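Local coordinates for tetratricopeptide TPR_2 repeat protein (Thermobaculum terrenum, PDB 5DJS), which joins tetratricopeptide repeats to a GT-B-type glycosyltransferase-family domain and holds uridine-5'-diphosphate in a pocket of that domain, at residues A[316-321]-A[403-408]; A[427-432]-A[487-492]; A[361-366]-A[393-398]. The protein carries 1 engineered substitution. One frame throughout, in Å; residues are numbered along the deposited sequence.

Interaction 1 (A[316-321]-A[403-408]); sequences DLPGWA and LLATYN. With UDP (uridine-5'-diphosphate), chain E.
Pro318 packs against Leu404 and Ala405 of helix 400-405 in a GT-B-type domain, laid there by the loop that runs from strand 300-304 of one parallel sheet to strand 332-335 of the other. Apolar packing makes up one part of the contact. CG of Pro318 rests 3.6 Å from CB of Leu404, with the two side chains at about a right angle, so the proline ring lies across the root of the leucine. On its next edge, CB of Pro318 comes 4.2 Å from the methyl CB of Ala405. Leu317 adds a looser touch, its CD1 standing 4.3 Å from CD2 of Leu404.

Polar contact is confined to the far end. A single hydrogen bond joins the segments there, from the backbone N of Ala321 to OD1 of Asn408 at 3.1 Å. The N-H points fairly well at the oxygen (154°), but the donor sits 62° above the amide plane, so the bond is poorly directed at the acceptor. Asn408 CG lies anti to its own carbonyl carbon (chi1 -75°), which turns the amide to the loop and sets its carbon against the alanine methyl.

Trp320 and Leu403 point out of the contact. Trp320 leads away from helix 400-405, and its NE1 donates to the backbone O of Trp430 while its ring packs on Leu489 and Arg490 of helix 479-521. Leu403, three residues before Thr406, accepts a local bond at its O from Thr406 OG1 (2.8 Å). Its side chain faces the ligand instead of the loop, CD2 of Leu403 reaching to 3.9 Å from C2' of the UDP ribose.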
loop_
_atom_site.group_PDB
_atom_site.type_symbol
_atom_site.label_atom_id
_atom_site.label_comp_id
_atom_site.label_asym_id
_atom_site.label_seq_id
_atom_site.Cartn_x
_atom_site.Cartn_y
_atom_site.Cartn_z
ATOM N N ASP A 316 -8.435 -4.158 -20.442
ATOM C CA ASP A 316 -7.239 -4.137 -21.307
ATOM C C ASP A 316 -6.150 -5.164 -20.907
ATOM O O ASP A 316 -4.951 -4.861 -20.963
ATOM C CB ASP A 316 -6.660 -2.700 -21.369
ATOM C CG ASP A 316 -6.166 -2.182 -20.006
ATOM O OD1 ASP A 316 -6.671 -2.644 -18.959
ATOM O OD2 ASP A 316 -5.275 -1.305 -19.983
ATOM N N LEU A 317 -6.563 -6.386 -20.553
ATOM C CA LEU A 317 -5.641 -7.406 -20.030
ATOM C C LEU A 317 -4.831 -8.013 -21.181
ATOM O O LEU A 317 -5.434 -8.458 -22.159
ATOM C CB LEU A 317 -6.411 -8.516 -19.302
ATOM C CG LEU A 317 -5.635 -9.221 -18.183
ATOM C CD1 LEU A 317 -5.517 -8.302 -16.978
ATOM C CD2 LEU A 317 -6.298 -10.525 -17.774
ATOM N N PRO A 318 -3.477 -8.041 -21.075
ATOM C CA PRO A 318 -2.622 -8.472 -22.201
ATOM C C PRO A 318 -2.966 -9.794 -22.866
ATOM O O PRO A 318 -2.741 -9.938 -24.073
ATOM C CB PRO A 318 -1.240 -8.579 -21.563
ATOM C CG PRO A 318 -1.261 -7.521 -20.529
ATOM C CD PRO A 318 -2.648 -7.590 -19.940
ATOM N N GLY A 319 -3.486 -10.754 -22.103
ATOM C CA GLY A 319 -3.847 -12.049 -22.671
ATOM C C GLY A 319 -2.623 -12.945 -22.795
ATOM O O GLY A 319 -1.516 -12.504 -23.147
ATOM N N TRP A 320 -2.847 -14.225 -22.527
ATOM C CA TRP A 320 -1.769 -15.163 -22.245
ATOM C C TRP A 320 -1.017 -15.528 -23.517
ATOM O O TRP A 320 -1.602 -15.578 -24.598
ATOM C CB TRP A 320 -2.332 -16.429 -21.595
ATOM C CG TRP A 320 -3.045 -16.216 -20.284
ATOM C CD1 TRP A 320 -3.421 -15.022 -19.716
ATOM C CD2 TRP A 320 -3.500 -17.237 -19.393
ATOM N NE1 TRP A 320 -4.060 -15.247 -18.523
ATOM C CE2 TRP A 320 -4.124 -16.596 -18.299
ATOM C CE3 TRP A 320 -3.440 -18.635 -19.411
ATOM C CZ2 TRP A 320 -4.686 -17.303 -17.235
ATOM C CZ3 TRP A 320 -3.995 -19.343 -18.349
ATOM C CH2 TRP A 320 -4.613 -18.674 -17.277
ATOM N N ALA A 321 0.280 -15.778 -23.371
ATOM C CA ALA A 321 1.133 -16.227 -24.474
ATOM C C ALA A 321 1.205 -17.758 -24.424
ATOM O O ALA A 321 0.795 -18.365 -23.420
ATOM C CB ALA A 321 2.519 -15.608 -24.353
ATOM N N LEU A 403 3.824 -4.546 -17.633
ATOM C CA LEU A 403 4.233 -5.408 -16.515
ATOM C C LEU A 403 3.442 -6.705 -16.486
ATOM O O LEU A 403 4.015 -7.782 -16.303
ATOM C CB LEU A 403 4.089 -4.691 -15.170
ATOM C CG LEU A 403 4.516 -5.478 -13.915
ATOM C CD1 LEU A 403 6.003 -5.317 -13.609
ATOM C CD2 LEU A 403 3.673 -5.072 -12.717
ATOM N N LEU A 404 2.130 -6.599 -16.637
ATOM C CA LEU A 404 1.276 -7.781 -16.807
ATOM C C LEU A 404 1.801 -8.728 -17.912
ATOM O O LEU A 404 1.877 -9.948 -17.723
ATOM C CB LEU A 404 -0.172 -7.355 -17.115
ATOM C CG LEU A 404 -1.260 -7.227 -16.030
ATOM C CD1 LEU A 404 -0.763 -7.408 -14.608
ATOM C CD2 LEU A 404 -2.007 -5.907 -16.175
ATOM N N ALA A 405 2.182 -8.149 -19.048
ATOM C CA ALA A 405 2.691 -8.913 -20.190
ATOM C C ALA A 405 3.968 -9.701 -19.869
ATOM O O ALA A 405 4.141 -10.788 -20.412
ATOM C CB ALA A 405 2.909 -8.000 -21.399
ATOM N N THR A 406 4.838 -9.184 -18.987
ATOM C CA THR A 406 6.089 -9.895 -18.614
ATOM C C THR A 406 5.866 -11.098 -17.692
ATOM O O THR A 406 6.809 -11.825 -17.415
ATOM C CB THR A 406 7.168 -8.982 -17.956
ATOM O OG1 THR A 406 6.700 -8.501 -16.692
ATOM C CG2 THR A 406 7.558 -7.812 -18.861
ATOM N N TYR A 407 4.650 -11.296 -17.191
ATOM C CA TYR A 407 4.311 -12.564 -16.522
ATOM C C TYR A 407 4.310 -13.768 -17.473
ATOM O O TYR A 407 4.502 -14.906 -17.028
ATOM C CB TYR A 407 2.961 -12.483 -15.807
ATOM C CG TYR A 407 3.036 -11.912 -14.413
ATOM C CD1 TYR A 407 3.557 -12.664 -13.362
ATOM C CD2 TYR A 407 2.564 -10.623 -14.134
ATOM C CE1 TYR A 407 3.612 -12.152 -12.076
ATOM C CE2 TYR A 407 2.623 -10.100 -12.847
ATOM C CZ TYR A 407 3.143 -10.875 -11.824
ATOM O OH TYR A 407 3.201 -10.367 -10.559
ATOM N N ASN A 408 4.096 -13.515 -18.767
ATOM C CA ASN A 408 4.203 -14.557 -19.797
ATOM C C ASN A 408 5.567 -15.237 -19.827
ATOM O O ASN A 408 5.646 -16.425 -20.156
ATOM C CB ASN A 408 3.898 -13.995 -21.191
ATOM C CG ASN A 408 2.413 -13.756 -21.416
ATOM O OD1 ASN A 408 1.574 -14.484 -20.891
ATOM N ND2 ASN A 408 2.086 -12.754 -22.230
HETATM N N1 UDP E . 3.440 -1.599 -10.823
HETATM C C2 UDP E . 3.858 -0.994 -12.044
HETATM N N3 UDP E . 5.148 -1.064 -12.420
HETATM C C4 UDP E . 6.057 -1.702 -11.664
HETATM C C5 UDP E . 5.688 -2.309 -10.471
HETATM C C6 UDP E . 4.359 -2.243 -10.067
HETATM O O2 UDP E . 3.048 -0.386 -12.785
HETATM O O4 UDP E . 7.242 -1.757 -12.026
HETATM C "C1'" UDP E . 2.023 -1.531 -10.405
HETATM C "C2'" UDP E . 1.438 -2.930 -10.387
HETATM O "O2'" UDP E . 0.154 -2.856 -11.009
HETATM C "C3'" UDP E . 1.415 -3.315 -8.912
HETATM C "C4'" UDP E . 1.391 -1.988 -8.153
HETATM O "O4'" UDP E . 1.840 -0.992 -9.084
HETATM O "O3'" UDP E . 0.298 -4.125 -8.573
HETATM C "C5'" UDP E . 2.273 -1.910 -6.906
HETATM O "O5'" UDP E . 2.358 -3.143 -6.193
HETATM P PA UDP E . 3.493 -3.325 -5.051
HETATM O O1A UDP E . 3.237 -2.267 -4.005
HETATM O O2A UDP E . 4.827 -3.391 -5.758
HETATM O O3A UDP E . 3.271 -4.783 -4.380
HETATM P PB UDP E . 1.883 -5.292 -3.727
HETATM O O1B UDP E . 0.808 -4.990 -4.730
HETATM O O2B UDP E . 2.088 -6.765 -3.588
HETATM O O3B UDP E . 1.772 -4.550 -2.418
#

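Interaction 2 (A[427-432]-A[487-492]); sequences EALWMG and EHLRRW. With UDP (uridine-5'-diphosphate), chain E.
Leu429 meets Leu489 and Trp492 in the tight part of this contact, where the end of helix 423-430 packs on helix 479-521 without a single hydrogen bond between the two segments. CB of Leu429 lies 3.9 Å from CD1 of Leu489 and 3.8 Å from CZ3 of Trp492, while its CD1 stands over one face of that indole. Gly432, at positive phi, is the C' residue of a Schellman motif that ends the helix, and its CA passes 3.9 Å from CB of Leu489.

The indoles of Trp430 and Trp492 touch at their borders without stacking, with planes 28° apart. Trp492 CG is anti to the backbone N (chi1 173°), which carries the six-membered ring across to Trp430 CD1.

The outer side of helix 479-521 is polar and takes no part in the packing: Arg490 grips OE2 of Glu487 side-on, through NE and NH2. Glu427, buried and remote from helix 479-521, turns its carboxylate to the UDP ribose hydroxyls and forms a salt bridge with Arg400.

Around the core, Leu429 also touches Val435 of strand 435-438 and Leu451 and Leu452 of helix 447-454, while Trp430 packs on Arg400 of helix 400-405.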
loop_
_atom_site.group_PDB
_atom_site.type_symbol
_atom_site.label_atom_id
_atom_site.label_comp_id
_atom_site.label_asym_id
_atom_site.label_seq_id
_atom_site.Cartn_x
_atom_site.Cartn_y
_atom_site.Cartn_z
ATOM N N GLU A 427 -2.307 -9.968 -9.776
ATOM C CA GLU A 427 -1.877 -9.746 -11.153
ATOM C C GLU A 427 -1.245 -10.985 -11.775
ATOM O O GLU A 427 -1.461 -11.258 -12.954
ATOM C CB GLU A 427 -0.902 -8.569 -11.233
ATOM C CG GLU A 427 -1.585 -7.212 -11.109
ATOM C CD GLU A 427 -0.615 -6.060 -10.992
ATOM O OE1 GLU A 427 0.583 -6.280 -10.676
ATOM O OE2 GLU A 427 -1.065 -4.922 -11.219
ATOM N N ALA A 428 -0.459 -11.716 -10.986
ATOM C CA ALA A 428 0.169 -12.958 -11.439
ATOM C C ALA A 428 -0.895 -13.978 -11.825
ATOM O O ALA A 428 -0.891 -14.490 -12.950
ATOM C CB ALA A 428 1.089 -13.528 -10.362
ATOM N N LEU A 429 -1.817 -14.242 -10.902
ATOM C CA LEU A 429 -2.918 -15.173 -11.161
ATOM C C LEU A 429 -3.714 -14.789 -12.417
ATOM O O LEU A 429 -4.013 -15.655 -13.232
ATOM C CB LEU A 429 -3.862 -15.289 -9.953
ATOM C CG LEU A 429 -3.319 -15.739 -8.584
ATOM C CD1 LEU A 429 -4.462 -16.189 -7.686
ATOM C CD2 LEU A 429 -2.276 -16.839 -8.675
ATOM N N TRP A 430 -4.015 -13.504 -12.594
ATOM C CA TRP A 430 -4.679 -13.020 -13.825
ATOM C C TRP A 430 -3.967 -13.447 -15.122
ATOM O O TRP A 430 -4.626 -13.638 -16.156
ATOM C CB TRP A 430 -4.815 -11.485 -13.837
ATOM C CG TRP A 430 -5.871 -10.890 -12.924
ATOM C CD1 TRP A 430 -6.964 -11.520 -12.383
ATOM C CD2 TRP A 430 -5.942 -9.526 -12.492
ATOM N NE1 TRP A 430 -7.690 -10.636 -11.624
ATOM C CE2 TRP A 430 -7.086 -9.404 -11.674
ATOM C CE3 TRP A 430 -5.137 -8.395 -12.701
ATOM C CZ2 TRP A 430 -7.447 -8.192 -11.065
ATOM C CZ3 TRP A 430 -5.503 -7.185 -12.102
ATOM C CH2 TRP A 430 -6.646 -7.097 -11.296
ATOM N N MET A 431 -2.635 -13.571 -15.059
ATOM C CA MET A 431 -1.801 -14.038 -16.180
ATOM C C MET A 431 -1.441 -15.542 -16.129
ATOM O O MET A 431 -0.490 -15.988 -16.784
ATOM C CB MET A 431 -0.523 -13.192 -16.236
ATOM C CG MET A 431 -0.771 -11.700 -16.404
ATOM S SD MET A 431 -1.785 -11.289 -17.839
ATOM C CE MET A 431 -0.764 -11.862 -19.198
ATOM N N GLY A 432 -2.206 -16.322 -15.370
ATOM C CA GLY A 432 -1.997 -17.757 -15.296
ATOM C C GLY A 432 -0.672 -18.207 -14.720
ATOM O O GLY A 432 -0.197 -19.288 -15.071
ATOM N N GLU A 487 -4.270 -24.124 -16.020
ATOM C CA GLU A 487 -5.674 -24.340 -16.405
ATOM C C GLU A 487 -6.655 -23.981 -15.290
ATOM O O GLU A 487 -7.736 -23.422 -15.550
ATOM C CB GLU A 487 -5.915 -25.793 -16.837
ATOM C CG GLU A 487 -6.092 -25.959 -18.332
ATOM C CD GLU A 487 -7.420 -25.410 -18.835
ATOM O OE1 GLU A 487 -8.497 -25.818 -18.322
ATOM O OE2 GLU A 487 -7.382 -24.563 -19.758
ATOM N N HIS A 488 -6.288 -24.320 -14.053
ATOM C CA HIS A 488 -7.062 -23.896 -12.880
ATOM C C HIS A 488 -7.257 -22.376 -12.903
ATOM O O HIS A 488 -8.367 -21.888 -12.695
ATOM C CB HIS A 488 -6.360 -24.315 -11.588
ATOM C CG HIS A 488 -7.273 -24.408 -10.406
ATOM N ND1 HIS A 488 -7.946 -23.320 -9.892
ATOM C CD2 HIS A 488 -7.614 -25.467 -9.632
ATOM C CE1 HIS A 488 -8.669 -23.707 -8.855
ATOM N NE2 HIS A 488 -8.483 -25.003 -8.675
ATOM N N LEU A 489 -6.170 -21.653 -13.178
ATOM C CA LEU A 489 -6.202 -20.196 -13.308
ATOM C C LEU A 489 -7.000 -19.699 -14.518
ATOM O O LEU A 489 -7.639 -18.653 -14.439
ATOM C CB LEU A 489 -4.776 -19.592 -13.339
ATOM C CG LEU A 489 -4.033 -19.204 -12.040
ATOM C CD1 LEU A 489 -4.972 -18.950 -10.866
ATOM C CD2 LEU A 489 -2.981 -20.215 -11.619
ATOM N N ARG A 490 -6.949 -20.424 -15.631
ATOM C CA ARG A 490 -7.716 -20.049 -16.831
ATOM C C ARG A 490 -9.217 -20.090 -16.540
ATOM O O ARG A 490 -9.966 -19.204 -16.964
ATOM C CB ARG A 490 -7.411 -20.983 -18.015
ATOM C CG ARG A 490 -7.280 -20.290 -19.383
ATOM C CD ARG A 490 -8.240 -20.789 -20.463
ATOM N NE ARG A 490 -8.700 -22.167 -20.253
ATOM C CZ ARG A 490 -9.817 -22.691 -20.760
ATOM N NH1 ARG A 490 -10.622 -21.988 -21.557
ATOM N NH2 ARG A 490 -10.129 -23.951 -20.474
ATOM N N ARG A 491 -9.640 -21.125 -15.819
ATOM C CA ARG A 491 -11.039 -21.268 -15.406
ATOM C C ARG A 491 -11.423 -20.257 -14.338
ATOM O O ARG A 491 -12.485 -19.634 -14.421
ATOM C CB ARG A 491 -11.314 -22.686 -14.892
ATOM C CG ARG A 491 -11.214 -23.734 -15.983
ATOM C CD ARG A 491 -11.565 -25.128 -15.486
ATOM N NE ARG A 491 -11.441 -26.090 -16.578
ATOM C CZ ARG A 491 -12.319 -26.240 -17.570
ATOM N NH1 ARG A 491 -13.427 -25.498 -17.643
ATOM N NH2 ARG A 491 -12.086 -27.144 -18.517
ATOM N N TRP A 492 -10.568 -20.122 -13.330
ATOM C CA TRP A 492 -10.745 -19.115 -12.290
ATOM C C TRP A 492 -10.852 -17.700 -12.899
ATOM O O TRP A 492 -11.795 -16.977 -12.581
ATOM C CB TRP A 492 -9.612 -19.218 -11.257
ATOM C CG TRP A 492 -9.595 -18.134 -10.223
ATOM C CD1 TRP A 492 -10.243 -18.134 -9.021
ATOM C CD2 TRP A 492 -8.885 -16.891 -10.299
ATOM N NE1 TRP A 492 -9.985 -16.963 -8.347
ATOM C CE2 TRP A 492 -9.156 -16.181 -9.111
ATOM C CE3 TRP A 492 -8.049 -16.308 -11.258
ATOM C CZ2 TRP A 492 -8.615 -14.914 -8.853
ATOM C CZ3 TRP A 492 -7.513 -15.052 -11.008
ATOM C CH2 TRP A 492 -7.801 -14.368 -9.813
HETATM N N1 UDP E . 3.440 -1.599 -10.823
HETATM C C2 UDP E . 3.858 -0.994 -12.044
HETATM N N3 UDP E . 5.148 -1.064 -12.420
HETATM C C4 UDP E . 6.057 -1.702 -11.664
HETATM C C5 UDP E . 5.688 -2.309 -10.471
HETATM C C6 UDP E . 4.359 -2.243 -10.067
HETATM O O2 UDP E . 3.048 -0.386 -12.785
HETATM O O4 UDP E . 7.242 -1.757 -12.026
HETATM C "C1'" UDP E . 2.023 -1.531 -10.405
HETATM C "C2'" UDP E . 1.438 -2.930 -10.387
HETATM O "O2'" UDP E . 0.154 -2.856 -11.009
HETATM C "C3'" UDP E . 1.415 -3.315 -8.912
HETATM C "C4'" UDP E . 1.391 -1.988 -8.153
HETATM O "O4'" UDP E . 1.840 -0.992 -9.084
HETATM O "O3'" UDP E . 0.298 -4.125 -8.573
HETATM C "C5'" UDP E . 2.273 -1.910 -6.906
HETATM O "O5'" UDP E . 2.358 -3.143 -6.193
HETATM P PA UDP E . 3.493 -3.325 -5.051
HETATM O O1A UDP E . 3.237 -2.267 -4.005
HETATM O O2A UDP E . 4.827 -3.391 -5.758
HETATM O O3A UDP E . 3.271 -4.783 -4.380
HETATM P PB UDP E . 1.883 -5.292 -3.727
HETATM O O1B UDP E . 0.808 -4.990 -4.730
HETATM O O2B UDP E . 2.088 -6.765 -3.588
HETATM O O3B UDP E . 1.772 -4.550 -2.418
#

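Interaction 3 (A[361-366]-A[393-398]); sequences RLRLIA and ELLSPM. With UDP (uridine-5'-diphosphate), chain E.
Arg361 and Glu393 form the strongest charged pair between two neighbouring parallel strands, the first and last elements of a beta-alpha-beta unit built on helix 372-383. NE of Arg361 donates to OE1 of Glu393 at 3.1 Å, approaching from the anti side but tilted out of the carboxylate plane; guanidinium and carboxylate are 63° apart. NH2 adds a weak bond to the same oxygen. The other oxygen, OE2, faces Arg363 by charge alone, 3.5 Å from its NE and well out of the guanidinium plane. Glu393 CG sits between its backbone N and carbonyl carbon (chi1 52°), which brings the extended acid back over the adjoining strand.

Between the backbones, Glu393 N bonds to O of Leu362, Leu364 N to O of Glu393, and Leu395 N to O of Leu364.

Packing follows on both faces. Leu364 and Leu394 run side by side on one, CD1 to CD1 at 3.8 Å; on the other, CG1 of Ile365 lies 3.9 Å from CB of Leu395. Farther along, Met398 crosses Ile365 at about a right angle, CE to CD1 at 3.7 Å. Past the strand ends, the backbone holds the uracil of UDP: Met398 N gives O4 a weak bond, and N3 of the base donates to O of Met398 at 2.9 Å.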
loop_
_atom_site.group_PDB
_atom_site.type_symbol
_atom_site.label_atom_id
_atom_site.label_comp_id
_atom_site.label_asym_id
_atom_site.label_seq_id
_atom_site.Cartn_x
_atom_site.Cartn_y
_atom_site.Cartn_z
ATOM N N ARG A 361 16.465 -18.955 -12.752
ATOM C CA ARG A 361 16.753 -17.528 -12.711
ATOM C C ARG A 361 15.629 -16.833 -11.959
ATOM O O ARG A 361 14.493 -17.289 -12.021
ATOM C CB ARG A 361 16.845 -16.974 -14.132
ATOM C CG ARG A 361 17.959 -17.593 -14.965
ATOM C CD ARG A 361 17.863 -17.203 -16.435
ATOM N NE ARG A 361 18.000 -15.765 -16.658
ATOM C CZ ARG A 361 19.140 -15.065 -16.553
ATOM N NH1 ARG A 361 20.291 -15.647 -16.211
ATOM N NH2 ARG A 361 19.130 -13.752 -16.782
ATOM N N LEU A 362 15.953 -15.747 -11.243
ATOM C CA LEU A 362 14.966 -14.934 -10.508
ATOM C C LEU A 362 14.835 -13.553 -11.128
ATOM O O LEU A 362 15.836 -12.884 -11.389
ATOM C CB LEU A 362 15.365 -14.797 -9.045
ATOM C CG LEU A 362 14.453 -13.975 -8.131
ATOM C CD1 LEU A 362 13.031 -14.524 -8.068
ATOM C CD2 LEU A 362 15.051 -13.930 -6.737
ATOM N N ARG A 363 13.591 -13.127 -11.337
ATOM C CA ARG A 363 13.264 -11.895 -12.051
ATOM C C ARG A 363 12.533 -10.918 -11.127
ATOM O O ARG A 363 11.374 -11.145 -10.781
ATOM C CB ARG A 363 12.367 -12.248 -13.234
ATOM C CG ARG A 363 12.004 -11.088 -14.155
ATOM C CD ARG A 363 12.903 -11.018 -15.376
ATOM N NE ARG A 363 12.134 -10.709 -16.584
ATOM C CZ ARG A 363 11.680 -11.597 -17.476
ATOM N NH1 ARG A 363 11.910 -12.908 -17.347
ATOM N NH2 ARG A 363 10.981 -11.161 -18.523
ATOM N N LEU A 364 13.207 -9.841 -10.730
ATOM C CA LEU A 364 12.592 -8.794 -9.907
ATOM C C LEU A 364 12.311 -7.563 -10.751
ATOM O O LEU A 364 13.125 -7.183 -11.600
ATOM C CB LEU A 364 13.490 -8.414 -8.730
ATOM C CG LEU A 364 14.039 -9.546 -7.871
ATOM C CD1 LEU A 364 14.869 -8.975 -6.731
ATOM C CD2 LEU A 364 12.920 -10.420 -7.325
ATOM N N ILE A 365 11.149 -6.957 -10.529
ATOM C CA ILE A 365 10.780 -5.702 -11.185
ATOM C C ILE A 365 10.159 -4.791 -10.141
ATOM O O ILE A 365 9.129 -5.127 -9.544
ATOM C CB ILE A 365 9.765 -5.903 -12.326
ATOM C CG1 ILE A 365 10.310 -6.864 -13.390
ATOM C CG2 ILE A 365 9.442 -4.562 -12.975
ATOM C CD1 ILE A 365 9.260 -7.371 -14.354
ATOM N N ALA A 366 10.772 -3.629 -9.944
ATOM C CA ALA A 366 10.371 -2.698 -8.884
ATOM C C ALA A 366 11.017 -1.326 -9.088
ATOM O O ALA A 366 11.941 -1.162 -9.895
ATOM C CB ALA A 366 10.741 -3.255 -7.517
ATOM N N GLU A 393 18.066 -11.330 -12.404
ATOM C CA GLU A 393 17.819 -10.264 -13.395
ATOM C C GLU A 393 16.815 -9.175 -12.914
ATOM O O GLU A 393 15.627 -9.430 -12.729
ATOM C CB GLU A 393 17.465 -10.834 -14.789
ATOM C CG GLU A 393 16.335 -11.855 -14.859
ATOM C CD GLU A 393 15.944 -12.226 -16.296
ATOM O OE1 GLU A 393 16.008 -13.426 -16.645
ATOM O OE2 GLU A 393 15.563 -11.326 -17.081
ATOM N N LEU A 394 17.338 -7.959 -12.728
ATOM C CA LEU A 394 16.618 -6.832 -12.143
ATOM C C LEU A 394 16.221 -5.858 -13.239
ATOM O O LEU A 394 17.042 -5.530 -14.092
ATOM C CB LEU A 394 17.521 -6.092 -11.160
ATOM C CG LEU A 394 18.206 -6.823 -9.997
ATOM C CD1 LEU A 394 17.354 -7.943 -9.422
ATOM C CD2 LEU A 394 19.578 -7.356 -10.376
ATOM N N LEU A 395 14.981 -5.379 -13.197
ATOM C CA LEU A 395 14.437 -4.507 -14.240
ATOM C C LEU A 395 13.816 -3.231 -13.670
ATOM O O LEU A 395 13.199 -3.242 -12.599
ATOM C CB LEU A 395 13.397 -5.271 -15.077
ATOM C CG LEU A 395 13.852 -5.767 -16.457
ATOM C CD1 LEU A 395 13.001 -6.938 -16.929
ATOM C CD2 LEU A 395 13.830 -4.629 -17.477
ATOM N N SER A 396 13.976 -2.137 -14.412
ATOM C CA SER A 396 13.367 -0.858 -14.064
ATOM C C SER A 396 11.846 -0.961 -14.230
ATOM O O SER A 396 11.373 -1.763 -15.035
ATOM C CB SER A 396 13.929 0.252 -14.962
ATOM O OG SER A 396 15.332 0.117 -15.112
ATOM N N PRO A 397 11.078 -0.141 -13.490
ATOM C CA PRO A 397 9.615 -0.284 -13.519
ATOM C C PRO A 397 8.959 0.113 -14.856
ATOM O O PRO A 397 9.528 0.898 -15.625
ATOM C CB PRO A 397 9.150 0.633 -12.378
ATOM C CG PRO A 397 10.209 1.674 -12.276
ATOM C CD PRO A 397 11.504 1.009 -12.665
ATOM N N MET A 398 7.769 -0.445 -15.102
ATOM C CA MET A 398 7.043 -0.319 -16.370
ATOM C C MET A 398 5.590 0.107 -16.186
ATOM O O MET A 398 5.043 -0.021 -15.088
ATOM C CB MET A 398 6.982 -1.680 -17.042
ATOM C CG MET A 398 8.319 -2.274 -17.409
ATOM S SD MET A 398 8.059 -3.914 -18.087
ATOM C CE MET A 398 7.787 -4.847 -16.612
HETATM N N1 UDP E . 3.440 -1.599 -10.823
HETATM C C2 UDP E . 3.858 -0.994 -12.044
HETATM N N3 UDP E . 5.148 -1.064 -12.420
HETATM C C4 UDP E . 6.057 -1.702 -11.664
HETATM C C5 UDP E . 5.688 -2.309 -10.471
HETATM C C6 UDP E . 4.359 -2.243 -10.067
HETATM O O2 UDP E . 3.048 -0.386 -12.785
HETATM O O4 UDP E . 7.242 -1.757 -12.026
HETATM C "C1'" UDP E . 2.023 -1.531 -10.405
HETATM C "C2'" UDP E . 1.438 -2.930 -10.387
HETATM O "O2'" UDP E . 0.154 -2.856 -11.009
HETATM C "C3'" UDP E . 1.415 -3.315 -8.912
HETATM C "C4'" UDP E . 1.391 -1.988 -8.153
HETATM O "O4'" UDP E . 1.840 -0.992 -9.084
HETATM O "O3'" UDP E . 0.298 -4.125 -8.573
HETATM C "C5'" UDP E . 2.273 -1.910 -6.906
HETATM O "O5'" UDP E . 2.358 -3.143 -6.193
HETATM P PA UDP E . 3.493 -3.325 -5.051
HETATM O O1A UDP E . 3.237 -2.267 -4.005
HETATM O O2A UDP E . 4.827 -3.391 -5.758
HETATM O O3A UDP E . 3.271 -4.783 -4.380
HETATM P PB UDP E . 1.883 -5.292 -3.727
HETATM O O1B UDP E . 0.808 -4.990 -4.730
HETATM O O2B UDP E . 2.088 -6.765 -3.588
HETATM O O3B UDP E . 1.772 -4.550 -2.418
#

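Overall arrangement
Along the chain, interaction 3 falls between the two halves of interaction 1, and interaction 2 opens after both. Strand 392-395, an edge strand of the second parallel sheet, leads straight into helix 400-405, so interactions 3 and 1 share a continuous run of chain; their centres are about 15 Å apart, and Leu403 and Thr406 pack on Ile365 and Met398. Interactions 1 and 2, with centres about 11 Å apart, meet through Trp320 and through Tyr407 against Ala428. Interactions 2 and 3 do not touch: their nearest atoms are about 9 Å apart. All three contribute to the UDP pocket, Pro397 and Met398 at the base, Leu403 at base and ribose, Glu427 at the ribose hydroxyls, so separate chain segments assemble it.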